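Uroporphyrinogen III cosynthase (HemD) (Helicobacter pylori, PDB 3P9Z) probably cyclises the linear tetrapyrrole hydroxymethylbilane to the macrocycle uroporphyrinogen III, with release of water, on the route to protoporphyrin IX. Local coordinates at residues V8-Q13 / L21-F26. Numbering follows the deposited sequence.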
ATOM      1  N   VAL A   8      -0.459  11.533 -16.212  1.00 25.51           N
ATOM      2  CA  VAL A   8      -0.430  11.860 -14.782  1.00 24.94           C
ATOM      3  C   VAL A   8      -0.569  10.606 -13.897  1.00 24.69           C
ATOM      4  O   VAL A   8      -1.505   9.820 -14.053  1.00 24.49           O
ATOM      5  CB  VAL A   8      -1.537  12.882 -14.427  1.00 24.95           C
ATOM      6  CG1 VAL A   8      -1.406  13.376 -12.989  1.00 24.30           C
ATOM      7  CG2 VAL A   8      -1.494  14.066 -15.374  1.00 24.82           C
ATOM      8  N   TRP A   9       0.373  10.435 -12.967  1.00 24.21           N
ATOM      9  CA  TRP A   9       0.339   9.349 -11.996  1.00 23.58           C
ATOM     10  C   TRP A   9      -0.462   9.792 -10.775  1.00 24.42           C
ATOM     11  O   TRP A   9      -0.246  10.886 -10.234  1.00 24.64           O
ATOM     12  CB  TRP A   9       1.755   8.989 -11.551  1.00 23.49           C
ATOM     13  CG  TRP A   9       2.652   8.466 -12.642  1.00 23.62           C
ATOM     14  CD1 TRP A   9       3.438   9.200 -13.474  1.00 23.61           C
ATOM     15  CD2 TRP A   9       2.857   7.092 -13.001  1.00 22.98           C
ATOM     16  NE1 TRP A   9       4.137   8.372 -14.336  1.00 24.10           N
ATOM     17  CE2 TRP A   9       3.793   7.072 -14.062  1.00 24.66           C
ATOM     18  CE3 TRP A   9       2.357   5.878 -12.514  1.00 22.60           C
ATOM     19  CZ2 TRP A   9       4.228   5.881 -14.657  1.00 22.85           C
ATOM     20  CZ3 TRP A   9       2.800   4.688 -13.094  1.00 22.25           C
ATOM     21  CH2 TRP A   9       3.721   4.703 -14.161  1.00 24.19           C
ATOM     22  N   VAL A  10      -1.389   8.943 -10.348  1.00 23.66           N
ATOM     23  CA  VAL A  10      -2.139   9.140  -9.123  1.00 22.84           C
ATOM     24  C   VAL A  10      -1.698   7.968  -8.251  1.00 23.15           C
ATOM     25  O   VAL A  10      -2.156   6.834  -8.421  1.00 21.55           O
ATOM     26  CB  VAL A  10      -3.676   9.126  -9.370  1.00 23.30           C
ATOM     27  CG1 VAL A  10      -4.432   9.518  -8.103  1.00 24.03           C
ATOM     28  CG2 VAL A  10      -4.062  10.063 -10.533  1.00 21.87           C
ATOM     29  N   HIS A  11      -0.787   8.258  -7.323  1.00 23.34           N
ATOM     30  CA  HIS A  11       0.074   7.242  -6.732  1.00 24.11           C
ATOM     31  C   HIS A  11       0.695   7.804  -5.429  1.00 24.64           C
ATOM     32  O   HIS A  11       0.446   8.951  -5.044  1.00 23.86           O
ATOM     33  CB  HIS A  11       1.144   6.881  -7.785  1.00 24.48           C
ATOM     34  CG  HIS A  11       2.154   5.871  -7.337  1.00 24.46           C
ATOM     35  ND1 HIS A  11       1.807   4.649  -6.806  1.00 23.77           N
ATOM     36  CD2 HIS A  11       3.511   5.903  -7.357  1.00 23.56           C
ATOM     37  CE1 HIS A  11       2.905   3.969  -6.518  1.00 23.68           C
ATOM     38  NE2 HIS A  11       3.953   4.714  -6.833  1.00 23.64           N
ATOM     39  N   SER A  12       1.485   6.996  -4.743  1.00 25.45           N
ATOM     40  CA  SER A  12       2.013   7.397  -3.421  1.00 26.54           C
ATOM     41  C   SER A  12       3.386   8.079  -3.480  1.00 27.05           C
ATOM     42  O   SER A  12       3.839   8.657  -2.491  1.00 27.09           O
ATOM     43  CB  SER A  12       2.088   6.181  -2.506  1.00 26.02           C
ATOM     44  OG  SER A  12       2.760   5.137  -3.186  1.00 26.25           O
ATOM     45  N   GLN A  13       4.027   8.024  -4.644  1.00 28.25           N
ATOM     46  CA  GLN A  13       5.387   8.524  -4.804  1.00 29.23           C
ATOM     47  C   GLN A  13       5.559   9.171  -6.156  1.00 29.15           C
ATOM     48  O   GLN A  13       4.956   8.737  -7.132  1.00 29.20           O
ATOM     49  CB  GLN A  13       6.386   7.379  -4.668  1.00 30.21           C
ATOM     50  CG  GLN A  13       7.021   7.278  -3.273  1.00 34.63           C
ATOM     51  CD  GLN A  13       7.051   5.844  -2.776  1.00 41.94           C
ATOM     52  OE1 GLN A  13       6.186   5.434  -1.993  1.00 47.55           O
ATOM     53  NE2 GLN A  13       8.021   5.064  -3.246  1.00 43.37           N
ATOM     54  N   LEU A  21       0.139  13.057  -8.760  1.00 27.25           N
ATOM     55  CA  LEU A  21      -0.778  13.510  -7.718  1.00 27.15           C
ATOM     56  C   LEU A  21      -0.638  12.592  -6.507  1.00 26.16           C
ATOM     57  O   LEU A  21      -0.959  11.404  -6.589  1.00 26.04           O
ATOM     58  CB  LEU A  21      -2.220  13.494  -8.240  1.00 26.95           C
ATOM     59  CG  LEU A  21      -2.809  14.745  -8.928  1.00 29.19           C
ATOM     60  CD1 LEU A  21      -1.887  15.333  -9.984  1.00 31.22           C
ATOM     61  CD2 LEU A  21      -4.172  14.443  -9.555  1.00 27.62           C
ATOM     62  N   ILE A  22      -0.139  13.135  -5.398  1.00 25.54           N
ATOM     63  CA  ILE A  22      -0.004  12.365  -4.157  1.00 25.00           C
ATOM     64  C   ILE A  22      -1.050  12.923  -3.209  1.00 25.22           C
ATOM     65  O   ILE A  22      -0.827  13.935  -2.519  1.00 24.43           O
ATOM     66  CB  ILE A  22       1.428  12.465  -3.547  1.00 25.85           C
ATOM     67  CG1 ILE A  22       2.482  11.996  -4.563  1.00 25.34           C
ATOM     68  CG2 ILE A  22       1.539  11.658  -2.190  1.00 24.40           C
ATOM     69  CD1 ILE A  22       3.938  12.411  -4.199  1.00 25.27           C
ATOM     70  N   LEU A  23      -2.203  12.262  -3.185  1.00 24.39           N
ATOM     71  CA  LEU A  23      -3.360  12.803  -2.488  1.00 24.39           C
ATOM     72  C   LEU A  23      -3.618  12.177  -1.121  1.00 24.47           C
ATOM     73  O   LEU A  23      -4.508  12.617  -0.391  1.00 23.59           O
ATOM     74  CB  LEU A  23      -4.594  12.632  -3.356  1.00 24.37           C
ATOM     75  CG  LEU A  23      -4.480  13.171  -4.785  1.00 24.16           C
ATOM     76  CD1 LEU A  23      -5.727  12.792  -5.539  1.00 23.48           C
ATOM     77  CD2 LEU A  23      -4.279  14.671  -4.758  1.00 22.24           C
ATOM     78  N   ASN A  24      -2.870  11.124  -0.808  1.00 25.14           N
ATOM     79  CA  ASN A  24      -3.020  10.401   0.455  1.00 25.80           C
ATOM     80  C   ASN A  24      -1.734  10.548   1.229  1.00 26.32           C
ATOM     81  O   ASN A  24      -0.704  10.887   0.649  1.00 26.48           O
ATOM     82  CB  ASN A  24      -3.276   8.921   0.175  1.00 26.12           C
ATOM     83  CG  ASN A  24      -4.589   8.693  -0.508  1.00 26.71           C
ATOM     84  OD1 ASN A  24      -4.639   8.343  -1.692  1.00 27.75           O
ATOM     85  ND2 ASN A  24      -5.669   8.931   0.214  1.00 24.07           N
ATOM     86  N   GLU A  25      -1.791  10.279   2.525  1.00 26.99           N
ATOM     87  CA  GLU A  25      -0.600  10.287   3.360  1.00 28.52           C
ATOM     88  C   GLU A  25      -0.713   9.222   4.453  1.00 28.85           C
ATOM     89  O   GLU A  25      -1.801   8.836   4.857  1.00 29.07           O
ATOM     90  CB  GLU A  25      -0.308  11.691   3.932  1.00 28.60           C
ATOM     91  CG  GLU A  25      -1.308  12.187   4.972  1.00 31.46           C
ATOM     92  CD  GLU A  25      -1.211  13.690   5.251  1.00 35.18           C
ATOM     93  OE1 GLU A  25      -0.139  14.293   5.004  1.00 37.02           O
ATOM     94  OE2 GLU A  25      -2.216  14.274   5.728  1.00 35.44           O
ATOM     95  N   PHE A  26       0.432   8.725   4.884  1.00 30.05           N
ATOM     96  CA  PHE A  26       0.489   7.686   5.892  1.00 31.79           C
ATOM     97  C   PHE A  26       0.649   8.293   7.255  1.00 32.29           C
ATOM     98  O   PHE A  26       1.440   9.203   7.456  1.00 33.35           O
ATOM     99  CB  PHE A  26       1.601   6.679   5.576  1.00 31.82           C
ATOM    100  CG  PHE A  26       1.277   5.804   4.411  1.00 32.87           C
ATOM    101  CD1 PHE A  26       0.375   4.760   4.545  1.00 33.01           C
ATOM    102  CD2 PHE A  26       1.826   6.060   3.159  1.00 33.48           C
ATOM    103  CE1 PHE A  26       0.040   3.955   3.446  1.00 34.21           C
ATOM    104  CE2 PHE A  26       1.499   5.268   2.064  1.00 32.85           C
ATOM    105  CZ  PHE A  26       0.607   4.215   2.210  1.00 33.54           C
TER
HETATM  106  O   HOH W   1      -1.021   9.262  -2.356  1.00 33.22           O
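Val10 and Leu21 form a parallel beta bridge, and Leu21 supplies both backbone bonds that define it. Its N donates to Trp9 O over 2.7 Å, nearly straight at the hydrogen (167°), and its O accepts from His11 N at 3.2 Å. The peptide groups on either side of Val10 are thus fastened to one residue, the pattern expected of parallel strands. Leu21 O also lies 3.6 Å from Val10 CA in a CA-H...O contact.

Beyond the bridge the chains part. Ile22 CA makes a similar contact with His11 O, but Leu23 and Asn24 pair with no backbone of 8-13; instead a water takes a hydrogen bond from Asn24 N (3.0 Å) and can donate one to His11 O (3.1 Å), bridging the widening gap between the two chains.

Ile22 can be followed outward along the diverging chain. CB faces His11 O. CG2, placed anti to the backbone N, meets Ser12 O at 3.8 Å, while CG1 stays by His11 O. The extended chain (chi2 164°) carries CD1 on to Gln13 C, 4.1 Å away, so the whole branch runs over backbone rather than side chains. Leu21, by contrast, meets an apolar partner: its CD1 touches Val8 CG1 at 3.6 Å, and its side chain shares a sheet face with Val10. Phe176 and Ala175 of helix 170-179 touch Leu21 and Leu23 respectively.

Strand 7-10 is also bonded to strand 164-167, and 19-28 runs on towards the second domain. This is the open, parallel alpha/beta sheet of one HemD domain, at the point where a long strand leaves it to become part of the two-stranded connector characteristic of uroporphyrinogen-III synthases.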